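Local coordinates for protein ABC transporter (Caldanaerobius, PDB 4G68) that probably binds xylan-derived oligosaccharides outside the cell and delivers them to an ABC transporter for uptake, as a solute-binding protein of a thermophilic bacterium, at residues N45-E50 with K344-M349; G49-T54 with Y351-G356; Y167-P172 with I182-S187. All coordinates share one frame; numbering follows the deposited sequence.

Contact 1 of 3, residues N45-E50 with K344-M349; sequences NLFTGE and KQLSDM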
ATOM      1  N   ASN C  45       2.406   7.278  14.057  1.00 23.73           N
ATOM      2  CA  ASN C  45       2.670   6.768  12.690  1.00 26.25           C
ATOM      3  C   ASN C  45       3.199   5.326  12.733  1.00 25.95           C
ATOM      4  O   ASN C  45       3.422   4.771  13.833  1.00 24.86           O
ATOM      5  CB  ASN C  45       3.605   7.713  11.907  1.00 27.34           C
ATOM      6  CG  ASN C  45       4.997   7.773  12.504  1.00 23.01           C
ATOM      7  OD1 ASN C  45       5.828   6.890  12.248  1.00 25.93           O
ATOM      8  ND2 ASN C  45       5.250   8.789  13.323  1.00 26.72           N
ATOM      9  N   LEU C  46       3.381   4.721  11.555  1.00 25.38           N
ATOM     10  CA  LEU C  46       3.782   3.310  11.481  1.00 26.19           C
ATOM     11  C   LEU C  46       5.182   3.079  10.878  1.00 27.65           C
ATOM     12  O   LEU C  46       5.556   1.916  10.582  1.00 24.33           O
ATOM     13  CB  LEU C  46       2.742   2.473  10.747  1.00 25.20           C
ATOM     14  CG  LEU C  46       2.428   2.791   9.280  1.00 27.28           C
ATOM     15  CD1 LEU C  46       3.664   2.994   8.403  1.00 26.77           C
ATOM     16  CD2 LEU C  46       1.549   1.701   8.671  1.00 26.07           C
ATOM     17  N   PHE C  47       5.960   4.164  10.721  1.00 28.29           N
ATOM     18  CA  PHE C  47       7.327   4.071  10.152  1.00 29.17           C
ATOM     19  C   PHE C  47       8.400   3.450  11.065  1.00 31.57           C
ATOM     20  O   PHE C  47       9.279   4.134  11.635  1.00 29.07           O
ATOM     21  CB  PHE C  47       7.781   5.412   9.588  1.00 30.99           C
ATOM     22  CG  PHE C  47       7.015   5.832   8.375  1.00 30.49           C
ATOM     23  CD1 PHE C  47       7.248   5.241   7.137  1.00 31.70           C
ATOM     24  CD2 PHE C  47       6.044   6.825   8.470  1.00 31.81           C
ATOM     25  CE1 PHE C  47       6.521   5.646   6.017  1.00 32.34           C
ATOM     26  CE2 PHE C  47       5.304   7.213   7.362  1.00 32.19           C
ATOM     27  CZ  PHE C  47       5.552   6.627   6.125  1.00 29.88           C
ATOM     28  N   THR C  48       8.356   2.126  11.133  1.00 31.48           N
ATOM     29  CA  THR C  48       9.108   1.369  12.130  1.00 34.59           C
ATOM     30  C   THR C  48      10.495   0.917  11.665  1.00 39.69           C
ATOM     31  O   THR C  48      11.428   0.823  12.470  1.00 41.22           O
ATOM     32  CB  THR C  48       8.278   0.162  12.575  1.00 32.54           C
ATOM     33  OG1 THR C  48       9.051  -0.656  13.438  1.00 37.65           O
ATOM     34  CG2 THR C  48       7.801  -0.657  11.390  1.00 29.00           C
ATOM     35  N   GLY C  49      10.623   0.628  10.366  1.00 40.95           N
ATOM     36  CA  GLY C  49      11.883   0.103   9.810  1.00 36.60           C
ATOM     37  C   GLY C  49      12.868   1.201   9.453  1.00 37.51           C
ATOM     38  O   GLY C  49      12.487   2.375   9.294  1.00 34.43           O
ATOM     39  N   GLU C  50      14.135   0.824   9.300  1.00 36.60           N
ATOM     40  CA  GLU C  50      15.190   1.797   8.968  1.00 34.75           C
ATOM     41  C   GLU C  50      15.395   1.918   7.447  1.00 33.60           C
ATOM     42  O   GLU C  50      15.257   0.937   6.723  1.00 31.30           O
ATOM     43  CB  GLU C  50      16.516   1.428   9.657  1.00 38.63           C
ATOM     44  CG  GLU C  50      16.466   1.339  11.182  1.00 38.76           C
ATOM     45  CD  GLU C  50      16.178   2.665  11.846  1.00 38.27           C
ATOM     46  OE1 GLU C  50      16.352   3.739  11.202  1.00 33.44           O
ATOM     47  OE2 GLU C  50      15.772   2.614  13.032  1.00 40.49           O
ATOM     48  N   LYS C 344       4.234  17.221   4.187  1.00 24.33           N
ATOM     49  CA  LYS C 344       5.260  17.596   3.207  1.00 25.37           C
ATOM     50  C   LYS C 344       6.600  16.892   3.454  1.00 24.19           C
ATOM     51  O   LYS C 344       7.205  16.373   2.523  1.00 26.61           O
ATOM     52  CB  LYS C 344       5.454  19.135   3.150  1.00 27.44           C
ATOM     53  CG  LYS C 344       6.694  19.590   2.377  1.00 24.43           C
ATOM     54  CD  LYS C 344       6.633  19.311   0.867  1.00 27.92           C
ATOM     55  CE  LYS C 344       7.953  19.653   0.156  1.00 28.83           C
ATOM     56  NZ  LYS C 344       7.841  19.432  -1.331  1.00 21.59           N
ATOM     57  N   GLN C 345       7.075  16.888   4.697  1.00 26.12           N
ATOM     58  CA  GLN C 345       8.347  16.216   5.015  1.00 24.06           C
ATOM     59  C   GLN C 345       8.352  14.707   4.781  1.00 23.27           C
ATOM     60  O   GLN C 345       9.369  14.171   4.324  1.00 23.59           O
ATOM     61  CB  GLN C 345       8.825  16.533   6.441  1.00 26.79           C
ATOM     62  CG  GLN C 345       9.068  18.032   6.700  1.00 27.61           C
ATOM     63  CD  GLN C 345      10.106  18.638   5.767  1.00 31.04           C
ATOM     64  OE1 GLN C 345      11.255  18.209   5.718  1.00 35.45           O
ATOM     65  NE2 GLN C 345       9.693  19.629   5.011  1.00 37.89           N
ATOM     66  N   LEU C 346       7.270  14.033   5.181  1.00 21.52           N
ATOM     67  CA  LEU C 346       7.105  12.600   4.943  1.00 23.09           C
ATOM     68  C   LEU C 346       7.084  12.305   3.452  1.00 22.57           C
ATOM     69  O   LEU C 346       7.718  11.327   3.032  1.00 23.15           O
ATOM     70  CB  LEU C 346       5.818  12.070   5.599  1.00 24.37           C
ATOM     71  CG  LEU C 346       5.794  11.928   7.149  1.00 22.98           C
ATOM     72  CD1 LEU C 346       4.447  11.358   7.585  1.00 22.10           C
ATOM     73  CD2 LEU C 346       6.881  10.987   7.613  1.00 23.92           C
ATOM     74  N   SER C 347       6.360  13.145   2.677  1.00 20.33           N
ATOM     75  CA  SER C 347       6.269  12.977   1.210  1.00 22.15           C
ATOM     76  C   SER C 347       7.682  13.043   0.563  1.00 22.04           C
ATOM     77  O   SER C 347       8.038  12.197  -0.279  1.00 23.61           O
ATOM     78  CB  SER C 347       5.358  14.053   0.620  1.00 23.81           C
ATOM     79  OG  SER C 347       5.250  13.929  -0.825  1.00 22.57           O
ATOM     80  N   ASP C 348       8.475  14.067   0.927  1.00 20.83           N
ATOM     81  CA  ASP C 348       9.857  14.195   0.385  1.00 19.60           C
ATOM     82  C   ASP C 348      10.777  13.044   0.873  1.00 22.40           C
ATOM     83  O   ASP C 348      11.600  12.512   0.108  1.00 22.47           O
ATOM     84  CB  ASP C 348      10.493  15.483   0.880  1.00 20.60           C
ATOM     85  CG  ASP C 348       9.969  16.720   0.206  1.00 22.56           C
ATOM     86  OD1 ASP C 348       9.039  16.645  -0.633  1.00 19.97           O
ATOM     87  OD2 ASP C 348      10.576  17.806   0.522  1.00 22.73           O
ATOM     88  N   MET C 349      10.635  12.665   2.144  1.00 22.17           N
ATOM     89  CA  MET C 349      11.376  11.535   2.696  1.00 23.58           C
ATOM     90  C   MET C 349      11.061  10.289   1.837  1.00 22.95           C
ATOM     91  O   MET C 349      11.971   9.624   1.381  1.00 25.42           O
ATOM     92  CB  MET C 349      10.948  11.273   4.157  1.00 23.11           C
ATOM     93  CG  MET C 349      11.608  10.044   4.787  1.00 25.42           C
ATOM     94  SD  MET C 349      10.848   9.448   6.307  1.00 18.99           S
ATOM     95  CE  MET C 349       9.437   8.510   5.694  1.00 24.82           C
TER

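Contact 2 of 3, residues G49-T54 with Y351-G356; sequences GEPAKT and YLIATG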
ATOM      1  N   GLY C  49      10.623   0.628  10.366  1.00 40.95           N
ATOM      2  CA  GLY C  49      11.883   0.103   9.810  1.00 36.60           C
ATOM      3  C   GLY C  49      12.868   1.201   9.453  1.00 37.51           C
ATOM      4  O   GLY C  49      12.487   2.375   9.294  1.00 34.43           O
ATOM      5  N   GLU C  50      14.135   0.824   9.300  1.00 36.60           N
ATOM      6  CA  GLU C  50      15.190   1.797   8.968  1.00 34.75           C
ATOM      7  C   GLU C  50      15.395   1.918   7.447  1.00 33.60           C
ATOM      8  O   GLU C  50      15.257   0.937   6.723  1.00 31.30           O
ATOM      9  CB  GLU C  50      16.516   1.428   9.657  1.00 38.63           C
ATOM     10  CG  GLU C  50      16.466   1.339  11.182  1.00 38.76           C
ATOM     11  CD  GLU C  50      16.178   2.665  11.846  1.00 38.27           C
ATOM     12  OE1 GLU C  50      16.352   3.739  11.202  1.00 33.44           O
ATOM     13  OE2 GLU C  50      15.772   2.614  13.032  1.00 40.49           O
ATOM     14  N   PRO C  51      15.766   3.119   6.952  1.00 33.69           N
ATOM     15  CA  PRO C  51      16.080   4.335   7.702  1.00 33.52           C
ATOM     16  C   PRO C  51      14.878   5.284   7.975  1.00 32.72           C
ATOM     17  O   PRO C  51      15.093   6.389   8.489  1.00 32.80           O
ATOM     18  CB  PRO C  51      17.118   5.016   6.783  1.00 34.91           C
ATOM     19  CG  PRO C  51      16.618   4.676   5.410  1.00 33.18           C
ATOM     20  CD  PRO C  51      16.114   3.260   5.522  1.00 34.21           C
ATOM     21  N   ALA C  52      13.646   4.867   7.643  1.00 31.16           N
ATOM     22  CA  ALA C  52      12.444   5.716   7.846  1.00 28.05           C
ATOM     23  C   ALA C  52      12.325   6.174   9.297  1.00 28.88           C
ATOM     24  O   ALA C  52      12.178   7.375   9.541  1.00 29.08           O
ATOM     25  CB  ALA C  52      11.170   5.022   7.399  1.00 27.51           C
ATOM     26  N   LYS C  53      12.457   5.224  10.234  1.00 30.76           N
ATOM     27  CA  LYS C  53      12.319   5.499  11.678  1.00 30.70           C
ATOM     28  C   LYS C  53      13.264   6.618  12.123  1.00 31.19           C
ATOM     29  O   LYS C  53      12.849   7.519  12.853  1.00 31.54           O
ATOM     30  CB  LYS C  53      12.519   4.227  12.513  1.00 31.42           C
ATOM     31  CG  LYS C  53      12.379   4.423  14.023  1.00 36.67           C
ATOM     32  CD  LYS C  53      13.033   3.244  14.753  1.00 38.38           C
ATOM     33  CE  LYS C  53      13.176   3.469  16.259  1.00 39.85           C
ATOM     34  NZ  LYS C  53      11.810   3.666  16.839  1.00 40.37           N
ATOM     35  N   THR C  54      14.525   6.544  11.664  1.00 31.06           N
ATOM     36  CA  THR C  54      15.571   7.566  11.938  1.00 31.81           C
ATOM     37  C   THR C  54      15.221   8.878  11.242  1.00 31.28           C
ATOM     38  O   THR C  54      15.337   9.959  11.831  1.00 30.56           O
ATOM     39  CB  THR C  54      16.973   7.090  11.448  1.00 30.79           C
ATOM     40  OG1 THR C  54      17.364   5.896  12.158  1.00 32.18           O
ATOM     41  CG2 THR C  54      18.066   8.179  11.614  1.00 31.83           C
ATOM     42  N   TYR C 351       9.857   9.844  -1.185  1.00 24.05           N
ATOM     43  CA  TYR C 351      10.488  10.000  -2.502  1.00 26.72           C
ATOM     44  C   TYR C 351      12.000   9.673  -2.501  1.00 27.90           C
ATOM     45  O   TYR C 351      12.482   8.927  -3.385  1.00 28.56           O
ATOM     46  CB  TYR C 351      10.250  11.423  -3.006  1.00 30.41           C
ATOM     47  CG  TYR C 351      10.640  11.680  -4.458  1.00 31.67           C
ATOM     48  CD1 TYR C 351      10.353  10.737  -5.454  1.00 35.38           C
ATOM     49  CD2 TYR C 351      11.260  12.866  -4.827  1.00 35.95           C
ATOM     50  CE1 TYR C 351      10.697  10.957  -6.776  1.00 37.60           C
ATOM     51  CE2 TYR C 351      11.604  13.116  -6.158  1.00 37.03           C
ATOM     52  CZ  TYR C 351      11.316  12.161  -7.122  1.00 38.80           C
ATOM     53  OH  TYR C 351      11.652  12.402  -8.432  1.00 40.39           O
ATOM     54  N   LEU C 352      12.719  10.179  -1.496  1.00 24.38           N
ATOM     55  CA  LEU C 352      14.165  10.003  -1.415  1.00 26.10           C
ATOM     56  C   LEU C 352      14.584   8.580  -1.053  1.00 27.91           C
ATOM     57  O   LEU C 352      15.540   8.054  -1.619  1.00 28.47           O
ATOM     58  CB  LEU C 352      14.751  10.983  -0.400  1.00 29.62           C
ATOM     59  CG  LEU C 352      14.826  12.425  -0.921  1.00 30.24           C
ATOM     60  CD1 LEU C 352      15.041  13.418   0.216  1.00 31.50           C
ATOM     61  CD2 LEU C 352      15.972  12.497  -1.933  1.00 29.02           C
ATOM     62  N   ILE C 353      13.849   7.963  -0.133  1.00 24.78           N
ATOM     63  CA  ILE C 353      14.162   6.645   0.369  1.00 23.98           C
ATOM     64  C   ILE C 353      13.278   5.484  -0.152  1.00 24.33           C
ATOM     65  O   ILE C 353      13.527   4.326   0.211  1.00 27.38           O
ATOM     66  CB  ILE C 353      14.312   6.649   1.907  1.00 25.69           C
ATOM     67  CG1 ILE C 353      12.941   6.644   2.598  1.00 26.68           C
ATOM     68  CG2 ILE C 353      15.158   7.858   2.358  1.00 23.39           C
ATOM     69  CD1 ILE C 353      13.034   6.557   4.120  1.00 27.32           C
ATOM     70  N   ALA C 354      12.272   5.790  -0.976  1.00 20.06           N
ATOM     71  CA  ALA C 354      11.404   4.783  -1.623  1.00 20.75           C
ATOM     72  C   ALA C 354      10.460   4.001  -0.668  1.00 20.26           C
ATOM     73  O   ALA C 354       9.996   2.905  -0.974  1.00 19.53           O
ATOM     74  CB  ALA C 354      12.207   3.851  -2.567  1.00 17.40           C
ATOM     75  N   THR C 355      10.160   4.619   0.470  1.00 21.97           N
ATOM     76  CA  THR C 355       9.128   4.117   1.389  1.00 23.19           C
ATOM     77  C   THR C 355       7.727   4.496   0.921  1.00 23.59           C
ATOM     78  O   THR C 355       6.726   3.949   1.414  1.00 20.46           O
ATOM     79  CB  THR C 355       9.274   4.674   2.839  1.00 23.82           C
ATOM     80  OG1 THR C 355       9.401   6.116   2.818  1.00 22.92           O
ATOM     81  CG2 THR C 355      10.412   4.016   3.572  1.00 22.88           C
ATOM     82  N   GLY C 356       7.654   5.461   0.003  1.00 22.84           N
ATOM     83  CA  GLY C 356       6.385   5.782  -0.645  1.00 23.84           C
ATOM     84  C   GLY C 356       6.523   6.509  -1.975  1.00 23.21           C
ATOM     85  O   GLY C 356       7.645   6.741  -2.441  1.00 19.10           O
TER

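Contact 3 of 3, residues Y167-P172 with I182-S187; sequences YNVKVP and IKTFKS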
ATOM      1  N   TYR C 167      19.713 -17.948 -14.046  1.00 27.14           N
ATOM      2  CA  TYR C 167      18.946 -19.090 -14.557  1.00 30.53           C
ATOM      3  C   TYR C 167      18.382 -18.936 -15.940  1.00 27.11           C
ATOM      4  O   TYR C 167      17.600 -19.774 -16.357  1.00 32.72           O
ATOM      5  CB  TYR C 167      17.848 -19.451 -13.584  1.00 30.67           C
ATOM      6  CG  TYR C 167      18.454 -19.851 -12.286  1.00 34.84           C
ATOM      7  CD1 TYR C 167      18.917 -21.144 -12.093  1.00 35.10           C
ATOM      8  CD2 TYR C 167      18.638 -18.908 -11.268  1.00 35.80           C
ATOM      9  CE1 TYR C 167      19.515 -21.513 -10.894  1.00 37.41           C
ATOM     10  CE2 TYR C 167      19.229 -19.257 -10.064  1.00 35.35           C
ATOM     11  CZ  TYR C 167      19.666 -20.554  -9.866  1.00 36.43           C
ATOM     12  OH  TYR C 167      20.240 -20.872  -8.646  1.00 32.83           O
ATOM     13  N   ASN C 168      18.877 -17.928 -16.654  1.00 27.61           N
ATOM     14  CA  ASN C 168      18.355 -17.402 -17.939  1.00 31.39           C
ATOM     15  C   ASN C 168      16.843 -17.172 -18.098  1.00 34.04           C
ATOM     16  O   ASN C 168      16.388 -16.857 -19.207  1.00 39.38           O
ATOM     17  CB  ASN C 168      18.941 -18.089 -19.190  1.00 34.79           C
ATOM     18  CG  ASN C 168      18.952 -17.143 -20.385  1.00 40.56           C
ATOM     19  OD1 ASN C 168      18.827 -15.924 -20.188  1.00 35.30           O
ATOM     20  ND2 ASN C 168      19.120 -17.679 -21.608  1.00 43.10           N
ATOM     21  N   VAL C 169      16.079 -17.253 -17.005  1.00 26.50           N
ATOM     22  CA  VAL C 169      14.593 -17.123 -17.111  1.00 26.47           C
ATOM     23  C   VAL C 169      14.229 -15.782 -17.670  1.00 25.13           C
ATOM     24  O   VAL C 169      14.817 -14.845 -17.242  1.00 22.42           O
ATOM     25  CB  VAL C 169      13.947 -17.277 -15.720  1.00 27.28           C
ATOM     26  CG1 VAL C 169      12.448 -17.417 -15.851  1.00 26.62           C
ATOM     27  CG2 VAL C 169      14.501 -18.525 -15.078  1.00 28.42           C
ATOM     28  N   LYS C 170      13.302 -15.681 -18.641  1.00 25.44           N
ATOM     29  CA  LYS C 170      12.964 -14.315 -19.123  1.00 27.16           C
ATOM     30  C   LYS C 170      12.025 -13.743 -18.129  1.00 23.23           C
ATOM     31  O   LYS C 170      11.277 -14.546 -17.504  1.00 22.34           O
ATOM     32  CB  LYS C 170      12.302 -14.259 -20.505  1.00 32.23           C
ATOM     33  CG  LYS C 170      13.262 -14.195 -21.686  1.00 39.09           C
ATOM     34  CD  LYS C 170      12.573 -13.612 -22.934  1.00 40.67           C
ATOM     35  CE  LYS C 170      11.835 -14.663 -23.767  1.00 37.23           C
ATOM     36  NZ  LYS C 170      12.660 -15.302 -24.856  1.00 26.98           N
ATOM     37  N   VAL C 171      12.053 -12.400 -18.004  1.00 22.87           N
ATOM     38  CA  VAL C 171      11.159 -11.666 -17.127  1.00 20.87           C
ATOM     39  C   VAL C 171       9.755 -11.810 -17.731  1.00 20.54           C
ATOM     40  O   VAL C 171       9.532 -11.547 -18.917  1.00 23.62           O
ATOM     41  CB  VAL C 171      11.548 -10.185 -16.941  1.00 22.18           C
ATOM     42  CG1 VAL C 171      10.479  -9.424 -16.158  1.00 17.04           C
ATOM     43  CG2 VAL C 171      12.895 -10.032 -16.236  1.00 22.40           C
ATOM     44  N   PRO C 172       8.812 -12.288 -16.953  1.00 23.20           N
ATOM     45  CA  PRO C 172       7.519 -12.520 -17.611  1.00 22.31           C
ATOM     46  C   PRO C 172       6.702 -11.215 -17.844  1.00 22.24           C
ATOM     47  O   PRO C 172       6.667 -10.347 -16.992  1.00 26.41           O
ATOM     48  CB  PRO C 172       6.820 -13.438 -16.619  1.00 22.73           C
ATOM     49  CG  PRO C 172       7.303 -12.942 -15.270  1.00 22.66           C
ATOM     50  CD  PRO C 172       8.779 -12.628 -15.515  1.00 23.45           C
ATOM     51  N   ILE C 182       7.629 -19.248 -12.800  1.00 23.58           N
ATOM     52  CA  ILE C 182       7.472 -19.795 -11.445  1.00 26.00           C
ATOM     53  C   ILE C 182       7.830 -21.279 -11.532  1.00 26.39           C
ATOM     54  O   ILE C 182       8.638 -21.770 -10.745  1.00 28.54           O
ATOM     55  CB  ILE C 182       6.005 -19.652 -10.926  1.00 25.37           C
ATOM     56  CG1 ILE C 182       5.650 -18.154 -10.668  1.00 24.19           C
ATOM     57  CG2 ILE C 182       5.711 -20.622  -9.757  1.00 25.42           C
ATOM     58  CD1 ILE C 182       4.165 -17.925 -10.520  1.00 19.20           C
ATOM     59  N   LYS C 183       7.242 -21.992 -12.509  1.00 27.79           N
ATOM     60  CA  LYS C 183       7.609 -23.425 -12.657  1.00 29.21           C
ATOM     61  C   LYS C 183       9.118 -23.665 -12.863  1.00 29.26           C
ATOM     62  O   LYS C 183       9.666 -24.633 -12.280  1.00 28.34           O
ATOM     63  CB  LYS C 183       6.851 -24.021 -13.799  1.00 30.30           C
ATOM     64  CG  LYS C 183       5.446 -24.381 -13.393  1.00 36.50           C
ATOM     65  CD  LYS C 183       4.625 -24.735 -14.603  1.00 35.38           C
ATOM     66  CE  LYS C 183       3.242 -25.152 -14.165  1.00 39.57           C
ATOM     67  NZ  LYS C 183       2.353 -25.410 -15.365  1.00 41.54           N
ATOM     68  N   THR C 184       9.745 -22.817 -13.707  1.00 29.87           N
ATOM     69  CA  THR C 184      11.187 -22.908 -14.018  1.00 28.76           C
ATOM     70  C   THR C 184      12.021 -22.694 -12.770  1.00 31.21           C
ATOM     71  O   THR C 184      12.832 -23.553 -12.424  1.00 28.19           O
ATOM     72  CB  THR C 184      11.613 -21.968 -15.196  1.00 28.85           C
ATOM     73  OG1 THR C 184      10.787 -22.251 -16.350  1.00 26.66           O
ATOM     74  CG2 THR C 184      13.100 -22.162 -15.592  1.00 25.97           C
ATOM     75  N   PHE C 185      11.783 -21.594 -12.044  1.00 29.70           N
ATOM     76  CA  PHE C 185      12.528 -21.350 -10.803  1.00 32.07           C
ATOM     77  C   PHE C 185      12.387 -22.443  -9.776  1.00 31.84           C
ATOM     78  O   PHE C 185      13.355 -22.836  -9.122  1.00 33.42           O
ATOM     79  CB  PHE C 185      12.139 -20.014 -10.156  1.00 29.73           C
ATOM     80  CG  PHE C 185      12.744 -18.823 -10.851  1.00 31.83           C
ATOM     81  CD1 PHE C 185      14.150 -18.658 -10.902  1.00 31.10           C
ATOM     82  CD2 PHE C 185      11.925 -17.849 -11.443  1.00 30.38           C
ATOM     83  CE1 PHE C 185      14.715 -17.551 -11.535  1.00 31.56           C
ATOM     84  CE2 PHE C 185      12.499 -16.737 -12.068  1.00 31.80           C
ATOM     85  CZ  PHE C 185      13.888 -16.589 -12.116  1.00 29.96           C
ATOM     86  N   LYS C 186      11.175 -22.947  -9.646  1.00 37.22           N
ATOM     87  CA  LYS C 186      10.909 -23.992  -8.673  1.00 35.50           C
ATOM     88  C   LYS C 186      11.737 -25.202  -8.987  1.00 32.32           C
ATOM     89  O   LYS C 186      12.262 -25.817  -8.065  1.00 36.93           O
ATOM     90  CB  LYS C 186       9.420 -24.323  -8.690  1.00 39.24           C
ATOM     91  CG  LYS C 186       8.992 -25.518  -7.849  1.00 44.93           C
ATOM     92  CD  LYS C 186       9.142 -25.254  -6.360  1.00 42.31           C
ATOM     93  CE  LYS C 186       8.288 -26.199  -5.515  1.00 43.26           C
ATOM     94  NZ  LYS C 186       8.456 -25.892  -4.059  1.00 40.04           N
ATOM     95  N   SER C 187      11.839 -25.537 -10.283  1.00 34.70           N
ATOM     96  CA  SER C 187      12.638 -26.681 -10.782  1.00 34.34           C
ATOM     97  C   SER C 187      14.158 -26.468 -10.649  1.00 37.60           C
ATOM     98  O   SER C 187      14.894 -27.454 -10.683  1.00 40.11           O
ATOM     99  CB  SER C 187      12.265 -27.048 -12.229  1.00 35.35           C
ATOM    100  OG  SER C 187      12.701 -26.093 -13.200  1.00 35.95           O
TER

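Contact 1 of 3, residues N45-E50 with K344-M349
F47 meets helix 332-353 through two side chains of that helix, L346 and M349, in the periplasmic binding protein fold of this solute-binding family. The ring belongs to the loop that follows strand 40-45. Over one face lies the M349 methyl, with M349 CE 4.2 Å from the centroid of the F47 ring and 14° off the normal, shifted toward the rim above CD1 and CE1: a CH-pi contact. L346 comes in obliquely, its CD2 being 4.1 Å from F47 CE2. The opposite face is covered from within the loop by L46 CD1, which sits over the ring centre, so that the phenyl group is held between two methyl groups. M349 reaches its place because CG runs anti to the backbone N (chi1 176°) and the chain then bends at chi3 (80°), turning the methyl onto the ring. Farther out, F150 of strand 144-160 touches both F47 and L346, joining the helix to the sheet. The backbone that carries F47 is itself fixed by an Asx turn, whose N45 side chain also gives an ND2 hydrogen bond to E74 OE1. In that turn F47 N donates to N45 OD1 at 3.1 Å, in the carbonyl plane and on a lone pair.

Contact 2 of 3, residues G49-T54 with Y351-G356
I353 lays its terminal methyl over the first turn of helix 52-66, where CD1 touches the backbone and the side chain of A52 together. The nearest approach is to A52 CA, 3.9 Å from I353 CD1, and A52 CB follows at 4.1 Å from the same methyl. P51 adds its ring from beside A52, with CG 4.2 Å from I353 CD1, so one methyl group serves two consecutive residues. Its reach comes from chi1 of 79°, which sets CG1 between the backbone N and the carbonyl carbon, and from an extended chi2 of 176° that carries CD1 outward from the helix. A52 CB is shared in turn: T355 CG2 packs against it at 4.0 Å. What meets here, in this periplasmic binding protein fold, is the start of one helix and the end of another. P51, preceded by a cis peptide bond, holds the N-cap position of helix 52-66, while A354, with positive phi, is the first residue to leave helix 332-353. The polar branch of T355 has a different task, since OG1 hydrogen-bonds D350 and only the methyl is turned to A52. On the other segment E50 reaches forward to the first turn of the helix, its OE1 2.6 Å from the donor T54 OG1, which approaches on the syn side but 32° out of the carboxylate plane.

Contact 3 of 3, residues Y167-P172 with I182-S187
V169 rests on the ring of F185 where the loop joining helices 161-166 and 175-187 packs back on the second of them, in the solute-binding protein fold. The valine stands with CG1 anti to its own nitrogen (chi1 -169°), which puts both methyls within touch of the ring. V169 CG2 does most of the work: it lies over one face, 3.9 Å from the F185 centroid and 24° off the normal, a CH-pi contact offset toward CZ and CE1. V169 CG1 lies 3.8 Å from F185 CE2, on the other side of CZ. The phenyl group is swung out to the loop by chi1 of -76°, with CG anti to the carbonyl carbon. Y167 arrives at the ring's edge, close to its plane, with CD2 4.2 Å from F185 CE1, while F164 of the preceding helix makes an edge-to-face pair with F185. Replacing F185 with an alanine would probably open a gap between the loop and the helix, with the face under V169 CG2 and the edge that Y167 CD2 meets both lost. T184 divides its branches: OG1 hydrogen-bonds D180 O one turn back, and CG2 points to the loop, 3.9 Å from V169 CG2.

How the contacts relate
Strand 40-45 runs into the loop where contact 1 begins, and contact 2 starts in the same loop and runs into the first turn of helix 52-66. The two share G49 and E50, so both long loops open from the same stretch; nearly 300 residues onward they close on successive parts of the end of helix 332-353. Their centres are about 6 Å apart, with F47 against A52 and M349 against T355 making one continuous patch. Contact 3 is nested inside both and closes a short loop of its own, tying the loop after helix 161-166 to helix 175-187. It lies apart, its centre about 35 Å from that of contact 1 and about 31 Å from that of contact 2.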